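Local coordinates for protein Protease/Reverse transcriptase/ribonuclease H (Eastern chimpanzee simian foamy virus, PDB 7KSF) that combines an aspartic protease, an RNA- and DNA-dependent DNA polymerase and a ribonuclease H in a single viral polypeptide that serves reverse transcription and maturation, at residues Q184-P189 with Y275-L280; T193-V198 with A267-G272; A236-Q241 with I359-R364; K244-L249 with K350-L355. The protein carries 1 engineered substitution. One frame throughout, in Å; residues are numbered along the deposited sequence.

How the interactions relate
All four contacts tie together distant parts of the polymerase region, at two places. Interactions 1 and 2 are buried and share the three-stranded sheet of 187-189, 273-277 and 268-270: Tyr275 N bonds to Phe268 O, and Leu187 meets the Phe268 ring. Interactions 3 and 4, about 11 Å apart between centres, are only partly buried; both hold the chain after strand 345-349 against the 231-249 region, and Lys244 of interaction 4 bonds to Gly363 O of interaction 3. Their chemistry differs accordingly. Interaction 1 has regular strand bonds and an aromatic face, interaction 2 mostly loose backbone packing, while interactions 3 and 4 bring long basic side chains up to loop carbonyls.

Interaction 1 (Q184-P189 with Y275-L280); sequences QGVLTP and YCWTRL
Tyr275 lies beside Pro189, its CE2 coming to 3.8 Å from the proline CB, while the carbonyl O of Thr188 sits at the ring edge. Cys276 pairs with Thr188 through both backbone groups: Thr188 N donates to Cys276 O at 2.8 Å, and Cys276 N returns a more bent bond to Thr188 O at 2.7 Å. Here the Thr188 methyl rests against Cys276 CB. Trp277 faces Leu187 in a non-hydrogen-bonded pair on the other side of the sheet. Both keep CG beside the backbone N (chi1 -75° and -69°), which sends them out side by side and puts Leu187 CD2 over the indole face, 3.8 Å from the centroid of the five-membered ring, a CH-pi contact. Val186 CG1 meets the six-membered ring at CZ3. Thr278 lies just past the strand, yet this one residue holds two successive carbonyls: its N bonds almost straight to Val186 O at 2.7 Å, and its OG1 donates to Gly185 O at 2.8 Å, nearly along the C=O axis. Arg279 packs CG on Val186 CG1 at 3.7 Å, and its NH1 goes on to Gly142 O. A Schellman motif at Gly185 closes helix 171-184, and after Val186 the chain enters an edge strand of an antiparallel three-stranded sheet, consistent with the fingers of a reverse transcriptase.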
# COMPACT_ATOMS: atom_id res chain seq x y z
N GLN A 184 27.61 7.33 1.41
CA GLN A 184 27.57 6.45 0.25
C GLN A 184 27.93 7.16 -1.04
O GLN A 184 28.01 6.51 -2.09
CB GLN A 184 26.19 5.82 0.12
CG GLN A 184 25.76 5.03 1.33
CD GLN A 184 24.36 4.50 1.20
OE1 GLN A 184 24.15 3.42 0.63
NE2 GLN A 184 23.39 5.24 1.71
N GLY A 185 28.13 8.48 -1.00
CA GLY A 185 28.42 9.22 -2.20
C GLY A 185 27.23 9.50 -3.09
O GLY A 185 27.41 9.98 -4.21
N VAL A 186 26.02 9.21 -2.62
CA VAL A 186 24.83 9.54 -3.39
C VAL A 186 24.70 11.05 -3.54
O VAL A 186 24.26 11.54 -4.58
CB VAL A 186 23.58 8.92 -2.73
CG1 VAL A 186 22.36 9.06 -3.63
CG2 VAL A 186 23.84 7.46 -2.41
N LEU A 187 25.09 11.80 -2.51
CA LEU A 187 25.12 13.25 -2.56
C LEU A 187 26.56 13.74 -2.57
O LEU A 187 27.41 13.21 -1.84
CB LEU A 187 24.39 13.87 -1.37
CG LEU A 187 22.88 13.68 -1.36
CD1 LEU A 187 22.30 14.32 -0.12
CD2 LEU A 187 22.26 14.27 -2.61
N THR A 188 26.83 14.75 -3.39
CA THR A 188 28.14 15.35 -3.46
C THR A 188 28.04 16.85 -3.22
O THR A 188 27.15 17.51 -3.77
CB THR A 188 28.81 15.10 -4.82
OG1 THR A 188 29.93 15.98 -4.97
CG2 THR A 188 27.82 15.34 -5.95
N PRO A 189 28.92 17.41 -2.39
CA PRO A 189 28.91 18.86 -2.17
C PRO A 189 29.44 19.60 -3.39
O PRO A 189 30.60 19.44 -3.77
CB PRO A 189 29.83 19.04 -0.95
CG PRO A 189 30.74 17.87 -1.01
CD PRO A 189 29.95 16.73 -1.59
N TYR A 275 24.19 20.99 -2.24
CA TYR A 275 24.60 19.63 -2.57
C TYR A 275 24.07 19.26 -3.95
O TYR A 275 23.23 19.95 -4.53
CB TYR A 275 24.10 18.63 -1.52
CG TYR A 275 24.82 18.73 -0.19
CD1 TYR A 275 24.22 19.34 0.90
CD2 TYR A 275 26.10 18.21 -0.04
CE1 TYR A 275 24.88 19.42 2.12
CE2 TYR A 275 26.76 18.29 1.18
CZ TYR A 275 26.15 18.90 2.25
OH TYR A 275 26.80 18.98 3.46
N CYS A 276 24.57 18.14 -4.47
CA CYS A 276 24.15 17.64 -5.78
C CYS A 276 24.00 16.13 -5.72
O CYS A 276 24.57 15.46 -4.86
CB CYS A 276 25.16 18.03 -6.87
SG CYS A 276 25.23 19.80 -7.21
N TRP A 277 23.21 15.60 -6.65
CA TRP A 277 22.89 14.18 -6.69
C TRP A 277 23.85 13.45 -7.62
O TRP A 277 24.03 13.85 -8.78
CB TRP A 277 21.45 13.95 -7.15
CG TRP A 277 20.43 14.26 -6.11
CD1 TRP A 277 19.84 15.46 -5.88
CD2 TRP A 277 19.87 13.34 -5.17
NE1 TRP A 277 18.94 15.35 -4.84
CE2 TRP A 277 18.95 14.06 -4.39
CE3 TRP A 277 20.06 11.98 -4.91
CZ2 TRP A 277 18.22 13.46 -3.36
CZ3 TRP A 277 19.34 11.39 -3.89
CH2 TRP A 277 18.43 12.13 -3.13
N THR A 278 24.46 12.38 -7.11
CA THR A 278 25.24 11.48 -7.95
C THR A 278 24.34 10.53 -8.73
O THR A 278 24.67 10.15 -9.86
CB THR A 278 26.23 10.69 -7.10
OG1 THR A 278 27.11 11.59 -6.43
CG2 THR A 278 27.05 9.74 -7.96
N ARG A 279 23.21 10.15 -8.15
CA ARG A 279 22.28 9.20 -8.74
C ARG A 279 21.00 9.91 -9.16
O ARG A 279 20.82 11.11 -8.93
CB ARG A 279 21.99 8.07 -7.76
CG ARG A 279 23.20 7.65 -6.93
CD ARG A 279 24.25 6.96 -7.77
NE ARG A 279 25.30 6.37 -6.95
CZ ARG A 279 25.19 5.20 -6.33
NH1 ARG A 279 24.07 4.50 -6.43
NH2 ARG A 279 26.20 4.73 -5.61
N LEU A 280 20.10 9.15 -9.76
CA LEU A 280 18.81 9.71 -10.15
C LEU A 280 18.02 10.08 -8.89
O LEU A 280 17.97 9.31 -7.93
CB LEU A 280 18.00 8.70 -10.98
CG LEU A 280 18.51 8.29 -12.36
CD1 LEU A 280 17.64 7.17 -12.89
CD2 LEU A 280 18.49 9.47 -13.32

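Interaction 2 (T193-V198 with A267-G272); sequences TMNTPV and AFTWQG
Met194 turns its carbonyl O onto the methyl of Ala267, 3.2 Å from CB, while the end of its own side chain leads off elsewhere. Asn195 comes next and carries more of the contact. Its CA makes a CA-H...O approach to Ala267 O at 3.5 Å, and its CG, anti to the backbone N (chi1 -167°), carries the amide out across the Thr269 side chain at about a right angle. OD1 lies 3.2 Å from Thr269 N, but at an angle too poor for a hydrogen bond, and it is modelled so close to Thr269 OG1 that the detail there is doubtful. The other end of the amide has a partner of its own, ND2 bonding weakly to Gln161 O. This extended run connects strands 187-189 and 198-202 and lies across the start of strand 268-270, the outer strand of the antiparallel sheet probably belonging to the fingers of the polymerase. Thr196 places its N 3.1 Å from Ala267 O, with its CB beside the same oxygen at 3.6 Å. Its own carbonyl O packs on Phe268 CB at 3.8 Å. The Phe268 ring takes no part in this, because its CG sits between the backbone N and the carbonyl carbon (chi1 60°), and the ring runs away from 193-198 to meet Trp277. Val198, the first residue of strand 198-202, sets its CB toward strand 268-270 and brings CG1 to 4.1 Å from Thr269 O, with Met210 and Leu212 of strand 208-212 also against that side chain.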
# COMPACT_ATOMS: atom_id res chain seq x y z
N THR A 193 24.16 26.26 -10.65
CA THR A 193 23.29 27.35 -11.06
C THR A 193 21.86 27.12 -10.59
O THR A 193 21.20 28.05 -10.11
CB THR A 193 23.33 27.51 -12.58
OG1 THR A 193 24.69 27.67 -13.01
CG2 THR A 193 22.51 28.72 -13.02
N MET A 194 21.37 25.89 -10.71
CA MET A 194 20.00 25.55 -10.35
C MET A 194 19.90 25.21 -8.87
O MET A 194 20.82 24.63 -8.29
CB MET A 194 19.50 24.38 -11.20
CG MET A 194 18.05 24.00 -10.93
SD MET A 194 16.96 25.43 -11.06
CE MET A 194 15.37 24.70 -10.68
N ASN A 195 18.77 25.56 -8.27
CA ASN A 195 18.46 25.17 -6.90
C ASN A 195 17.00 24.74 -6.83
O ASN A 195 16.14 25.32 -7.49
CB ASN A 195 18.70 26.31 -5.92
CG ASN A 195 18.70 25.85 -4.48
OD1 ASN A 195 19.75 25.53 -3.92
ND2 ASN A 195 17.52 25.79 -3.87
N THR A 196 16.74 23.72 -6.02
CA THR A 196 15.42 23.11 -5.91
C THR A 196 14.90 23.23 -4.48
O THR A 196 15.64 22.98 -3.53
CB THR A 196 15.48 21.63 -6.32
OG1 THR A 196 15.63 21.52 -7.74
CG2 THR A 196 14.21 20.89 -5.90
N PRO A 197 13.63 23.62 -4.31
CA PRO A 197 13.08 23.67 -2.95
C PRO A 197 12.96 22.29 -2.35
O PRO A 197 12.71 21.30 -3.05
CB PRO A 197 11.69 24.31 -3.16
CG PRO A 197 11.74 24.93 -4.52
CD PRO A 197 12.67 24.07 -5.32
N VAL A 198 13.14 22.22 -1.04
CA VAL A 198 13.05 20.98 -0.28
C VAL A 198 11.95 21.14 0.76
O VAL A 198 11.82 22.19 1.39
CB VAL A 198 14.40 20.60 0.38
CG1 VAL A 198 14.85 21.69 1.34
CG2 VAL A 198 14.30 19.26 1.08
N ALA A 267 20.81 20.22 -8.11
CA ALA A 267 21.32 20.84 -6.89
C ALA A 267 20.19 21.36 -6.01
O ALA A 267 19.12 21.75 -6.48
CB ALA A 267 22.27 21.98 -7.24
N PHE A 268 20.46 21.36 -4.70
CA PHE A 268 19.53 21.81 -3.68
C PHE A 268 20.32 22.35 -2.50
O PHE A 268 21.48 21.99 -2.29
CB PHE A 268 18.59 20.68 -3.23
CG PHE A 268 19.31 19.50 -2.64
CD1 PHE A 268 19.81 18.50 -3.46
CD2 PHE A 268 19.48 19.39 -1.28
CE1 PHE A 268 20.47 17.42 -2.92
CE2 PHE A 268 20.14 18.31 -0.73
CZ PHE A 268 20.64 17.32 -1.56
N THR A 269 19.68 23.22 -1.72
CA THR A 269 20.32 23.89 -0.60
C THR A 269 19.80 23.31 0.71
O THR A 269 18.59 23.31 0.95
CB THR A 269 20.08 25.40 -0.65
OG1 THR A 269 20.65 25.94 -1.85
CG2 THR A 269 20.71 26.08 0.56
N TRP A 270 20.71 22.83 1.55
CA TRP A 270 20.37 22.28 2.86
C TRP A 270 21.29 22.89 3.90
O TRP A 270 22.52 22.75 3.82
CB TRP A 270 20.50 20.75 2.86
CG TRP A 270 20.43 20.13 4.23
CD1 TRP A 270 21.49 19.76 5.01
CD2 TRP A 270 19.26 19.81 4.98
NE1 TRP A 270 21.05 19.23 6.19
CE2 TRP A 270 19.68 19.25 6.20
CE3 TRP A 270 17.89 19.95 4.74
CZ2 TRP A 270 18.78 18.83 7.18
CZ3 TRP A 270 17.00 19.53 5.70
CH2 TRP A 270 17.45 18.98 6.91
N GLN A 271 20.70 23.58 4.88
CA GLN A 271 21.44 24.22 5.97
C GLN A 271 22.51 25.16 5.43
O GLN A 271 23.66 25.15 5.88
CB GLN A 271 22.04 23.17 6.91
CG GLN A 271 21.00 22.33 7.62
CD GLN A 271 20.01 23.18 8.39
OE1 GLN A 271 18.81 22.94 8.34
NE2 GLN A 271 20.51 24.18 9.10
N GLY A 272 22.12 25.99 4.46
CA GLY A 272 23.04 26.94 3.88
C GLY A 272 24.17 26.35 3.08
O GLY A 272 25.12 27.06 2.75

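Interaction 3 (A236-Q241 with I359-R364); sequences ATIVRQ and ITKEGR
Ile238 and Lys361 reach toward each other tip to tip, the methyl CD1 ending 3.3 Å from the ammonium NZ. Two conformations bring this about: Ile238 tucks CG1 between its backbone N and carbonyl carbon (chi1 63°), and Lys361 runs out extended beyond CG. Arg240 takes the opposite course and is bent at chi2 and chi3. Its CB already lies 3.1 Å from Gly363 O; beyond it the two bends carry the chain across the Lys361 side chain at about a right angle, with CD 3.8 Å from Lys361 CB, and leave the guanidinium with Glu362 O and Gly363 O over one face. Lying over that face, Glu362 O is badly placed for the N-H groups, and its closeness to NH1 is not a hydrogen bond; the guanidinium is held instead by NE, which donates to Gly365 O. Arg364 meets the other segment through its root. Its CA makes a CA-H...O contact with Arg240 O at 3.0 Å, and CG lies 3.7 Å from Gln241 O, while the extended chain carries NE past Gln241 C. Residues 238-241 link helix 231-237 to strand 243-249, with Gln241 N bonded to Ser315 OG of strand 311-316, and the 359-364 loop packs against this linker, itself joined by a backbone bond from Lys361 to Val352.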
# COMPACT_ATOMS: atom_id res chain seq x y z
N ALA A 236 -3.50 -4.79 -17.58
CA ALA A 236 -4.23 -5.60 -18.55
C ALA A 236 -3.51 -6.91 -18.85
O ALA A 236 -4.15 -7.95 -19.02
CB ALA A 236 -4.45 -4.80 -19.83
N THR A 237 -2.18 -6.87 -18.92
CA THR A 237 -1.38 -8.03 -19.29
C THR A 237 -1.02 -8.93 -18.12
O THR A 237 -0.32 -9.93 -18.31
CB THR A 237 -0.09 -7.58 -19.98
OG1 THR A 237 0.60 -6.66 -19.14
CG2 THR A 237 -0.40 -6.91 -21.31
N ILE A 238 -1.47 -8.59 -16.91
CA ILE A 238 -1.09 -9.36 -15.73
C ILE A 238 -1.59 -10.80 -15.86
O ILE A 238 -2.47 -11.12 -16.67
CB ILE A 238 -1.63 -8.72 -14.44
CG1 ILE A 238 -3.16 -8.71 -14.47
CG2 ILE A 238 -1.08 -7.32 -14.28
CD1 ILE A 238 -3.78 -8.15 -13.23
N VAL A 239 -1.01 -11.68 -15.05
CA VAL A 239 -1.38 -13.09 -15.00
C VAL A 239 -1.47 -13.49 -13.54
O VAL A 239 -0.44 -13.63 -12.87
CB VAL A 239 -0.38 -14.00 -15.74
CG1 VAL A 239 -0.79 -15.47 -15.58
CG2 VAL A 239 -0.29 -13.63 -17.21
N ARG A 240 -2.69 -13.72 -13.05
CA ARG A 240 -2.89 -14.12 -11.63
C ARG A 240 -2.86 -15.64 -11.50
O ARG A 240 -3.79 -16.30 -12.01
CB ARG A 240 -4.22 -13.56 -11.10
CG ARG A 240 -4.06 -12.51 -10.01
CD ARG A 240 -5.05 -11.37 -10.14
NE ARG A 240 -6.23 -11.75 -10.92
CZ ARG A 240 -7.48 -11.45 -10.58
NH1 ARG A 240 -7.72 -10.77 -9.47
NH2 ARG A 240 -8.48 -11.84 -11.35
N GLN A 241 -1.82 -16.19 -10.86
CA GLN A 241 -1.69 -17.63 -10.66
C GLN A 241 -1.98 -17.99 -9.21
O GLN A 241 -2.71 -17.27 -8.51
CB GLN A 241 -0.30 -18.11 -11.06
CG GLN A 241 0.09 -17.76 -12.50
CD GLN A 241 -0.25 -18.87 -13.49
OE1 GLN A 241 0.45 -19.88 -13.56
NE2 GLN A 241 -1.32 -18.68 -14.25
N ILE A 359 -5.41 -1.81 -5.69
CA ILE A 359 -6.35 -2.91 -5.51
C ILE A 359 -5.60 -4.17 -5.13
O ILE A 359 -4.53 -4.47 -5.68
CB ILE A 359 -7.19 -3.10 -6.79
CG1 ILE A 359 -8.09 -1.88 -7.02
CG2 ILE A 359 -8.02 -4.38 -6.73
CD1 ILE A 359 -8.74 -1.87 -8.38
N THR A 360 -6.15 -4.92 -4.17
CA THR A 360 -5.61 -6.23 -3.82
C THR A 360 -6.04 -7.26 -4.85
O THR A 360 -7.18 -7.25 -5.33
CB THR A 360 -6.10 -6.65 -2.43
OG1 THR A 360 -7.49 -7.00 -2.49
CG2 THR A 360 -5.93 -5.51 -1.44
N LYS A 361 -5.12 -8.16 -5.19
CA LYS A 361 -5.31 -9.09 -6.30
C LYS A 361 -5.52 -10.50 -5.77
O LYS A 361 -4.61 -11.08 -5.17
CB LYS A 361 -4.11 -9.04 -7.25
CG LYS A 361 -3.75 -7.62 -7.66
CD LYS A 361 -3.00 -7.60 -8.97
CE LYS A 361 -3.00 -6.19 -9.56
NZ LYS A 361 -2.43 -6.18 -10.93
N GLU A 362 -6.71 -11.05 -6.00
CA GLU A 362 -7.06 -12.39 -5.55
C GLU A 362 -7.59 -13.20 -6.72
O GLU A 362 -8.15 -12.65 -7.67
CB GLU A 362 -8.11 -12.33 -4.43
CG GLU A 362 -8.42 -13.67 -3.78
CD GLU A 362 -9.46 -13.56 -2.69
OE1 GLU A 362 -9.69 -12.44 -2.20
OE2 GLU A 362 -10.05 -14.60 -2.33
N GLY A 363 -7.39 -14.51 -6.66
CA GLY A 363 -7.87 -15.40 -7.69
C GLY A 363 -6.91 -15.52 -8.86
O GLY A 363 -5.76 -15.08 -8.82
N ARG A 364 -7.41 -16.13 -9.93
CA ARG A 364 -6.65 -16.35 -11.16
C ARG A 364 -7.41 -15.70 -12.32
O ARG A 364 -7.95 -16.39 -13.18
CB ARG A 364 -6.42 -17.84 -11.41
CG ARG A 364 -5.71 -18.58 -10.30
CD ARG A 364 -5.39 -20.00 -10.72
NE ARG A 364 -4.85 -20.80 -9.62
CZ ARG A 364 -4.41 -22.04 -9.75
NH1 ARG A 364 -4.43 -22.64 -10.94
NH2 ARG A 364 -3.94 -22.70 -8.70

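Interaction 4 (K244-L249 with K350-L355); sequences KTTLDL and KTVEFL
The chain around 350-364 doubles back on itself in a hairpin-like turn, probably the counterpart of the primer grip in other reverse transcriptases, and here its first arm meets the strand 243-249 of the palm. Lys244 makes the polar link: NZ donates to Lys350 O at 2.8 Å, approaching nearly in line with the carbonyl bond (C=O...N angle 168°). The same ammonium also bonds to Gly363 O and, weakly, to Lys361 O, and would thus tie both arms of the turn to the strand. A bend at chi2 (139°) brings Lys244 CD and CE along that carbonyl as well, with CD 3.2 Å from Lys350 O. Val352 supplies the apolar part. Its CG1 wedges between Lys244 and Thr246, which project from the same side of the strand, and lies 3.7 Å from Lys244 CB and 3.9 Å from Thr246 CG2. Strand 243-249 runs between strands 311-316 and 345-349, bonding to Leu314 through Thr245 and to Glu346 through Thr246, and the 350-355 segment leaves the end of 345-349 to pass across this sheet, with Leu355 reaching Tyr313.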
# COMPACT_ATOMS: atom_id res chain seq x y z
N LYS A 244 1.24 -15.27 -5.24
CA LYS A 244 1.59 -13.95 -5.73
C LYS A 244 2.62 -13.33 -4.79
O LYS A 244 2.52 -13.46 -3.57
CB LYS A 244 0.36 -13.06 -5.84
CG LYS A 244 -0.66 -13.57 -6.84
CD LYS A 244 -2.07 -13.42 -6.31
CE LYS A 244 -3.06 -14.20 -7.16
NZ LYS A 244 -4.40 -14.22 -6.55
N THR A 245 3.60 -12.65 -5.38
CA THR A 245 4.73 -12.10 -4.64
C THR A 245 5.05 -10.70 -5.14
O THR A 245 5.17 -10.49 -6.35
CB THR A 245 5.97 -12.99 -4.78
OG1 THR A 245 5.70 -14.28 -4.22
CG2 THR A 245 7.16 -12.36 -4.07
N THR A 246 5.20 -9.76 -4.22
CA THR A 246 5.61 -8.40 -4.53
C THR A 246 6.84 -8.04 -3.72
O THR A 246 6.92 -8.35 -2.52
CB THR A 246 4.48 -7.40 -4.27
OG1 THR A 246 5.00 -6.07 -4.32
CG2 THR A 246 3.86 -7.64 -2.90
N LEU A 247 7.80 -7.39 -4.37
CA LEU A 247 9.07 -7.00 -3.75
C LEU A 247 9.27 -5.51 -3.92
O LEU A 247 9.36 -5.01 -5.04
CB LEU A 247 10.24 -7.75 -4.37
CG LEU A 247 10.29 -9.25 -4.13
CD1 LEU A 247 11.43 -9.85 -4.92
CD2 LEU A 247 10.45 -9.53 -2.65
N ASP A 248 9.34 -4.79 -2.80
CA ASP A 248 9.55 -3.35 -2.83
C ASP A 248 11.04 -3.05 -2.87
O ASP A 248 11.80 -3.55 -2.04
CB ASP A 248 8.90 -2.69 -1.61
CG ASP A 248 9.14 -1.20 -1.57
OD1 ASP A 248 9.31 -0.58 -2.64
OD2 ASP A 248 9.14 -0.63 -0.45
N LEU A 249 11.45 -2.24 -3.84
CA LEU A 249 12.85 -1.84 -3.94
C LEU A 249 13.11 -0.63 -3.05
O LEU A 249 12.20 0.08 -2.62
CB LEU A 249 13.22 -1.53 -5.39
CG LEU A 249 13.03 -2.70 -6.37
CD1 LEU A 249 13.45 -2.32 -7.78
CD2 LEU A 249 13.79 -3.93 -5.89
N LYS A 350 -1.66 -15.76 -1.22
CA LYS A 350 -2.78 -15.93 -2.14
C LYS A 350 -3.23 -14.61 -2.73
O LYS A 350 -3.74 -14.57 -3.86
CB LYS A 350 -3.95 -16.61 -1.43
CG LYS A 350 -3.69 -18.05 -1.02
CD LYS A 350 -4.96 -18.70 -0.48
CE LYS A 350 -6.09 -18.64 -1.50
NZ LYS A 350 -7.33 -19.29 -1.00
N THR A 351 -3.04 -13.51 -2.00
CA THR A 351 -3.39 -12.18 -2.48
C THR A 351 -2.33 -11.19 -2.03
O THR A 351 -1.76 -11.31 -0.94
CB THR A 351 -4.78 -11.74 -1.98
OG1 THR A 351 -5.00 -10.36 -2.31
CG2 THR A 351 -4.89 -11.92 -0.47
N VAL A 352 -2.06 -10.21 -2.89
CA VAL A 352 -1.12 -9.13 -2.59
C VAL A 352 -1.93 -7.88 -2.30
O VAL A 352 -2.93 -7.61 -2.97
CB VAL A 352 -0.13 -8.90 -3.75
CG1 VAL A 352 0.88 -10.03 -3.82
CG2 VAL A 352 -0.87 -8.77 -5.07
N GLU A 353 -1.50 -7.12 -1.29
CA GLU A 353 -2.26 -5.94 -0.90
C GLU A 353 -2.09 -4.80 -1.90
O GLU A 353 -3.04 -4.05 -2.16
CB GLU A 353 -1.85 -5.49 0.50
CG GLU A 353 -2.23 -6.47 1.60
CD GLU A 353 -2.01 -5.91 2.99
OE1 GLU A 353 -1.55 -4.75 3.10
OE2 GLU A 353 -2.31 -6.61 3.98
N PHE A 354 -0.91 -4.66 -2.48
CA PHE A 354 -0.64 -3.61 -3.45
C PHE A 354 0.26 -4.15 -4.54
O PHE A 354 1.28 -4.78 -4.25
CB PHE A 354 -0.01 -2.38 -2.79
CG PHE A 354 -0.92 -1.66 -1.83
CD1 PHE A 354 -1.74 -0.64 -2.26
CD2 PHE A 354 -0.94 -2.00 -0.48
CE1 PHE A 354 -2.58 0.03 -1.38
CE2 PHE A 354 -1.78 -1.34 0.40
CZ PHE A 354 -2.60 -0.33 -0.05
N LEU A 355 -0.12 -3.90 -5.79
CA LEU A 355 0.73 -4.18 -6.95
C LEU A 355 0.76 -3.01 -7.93
O LEU A 355 0.16 -3.07 -9.01
CB LEU A 355 0.31 -5.45 -7.68
CG LEU A 355 1.00 -5.63 -9.03
CD1 LEU A 355 2.51 -5.61 -8.86
CD2 LEU A 355 0.54 -6.90 -9.70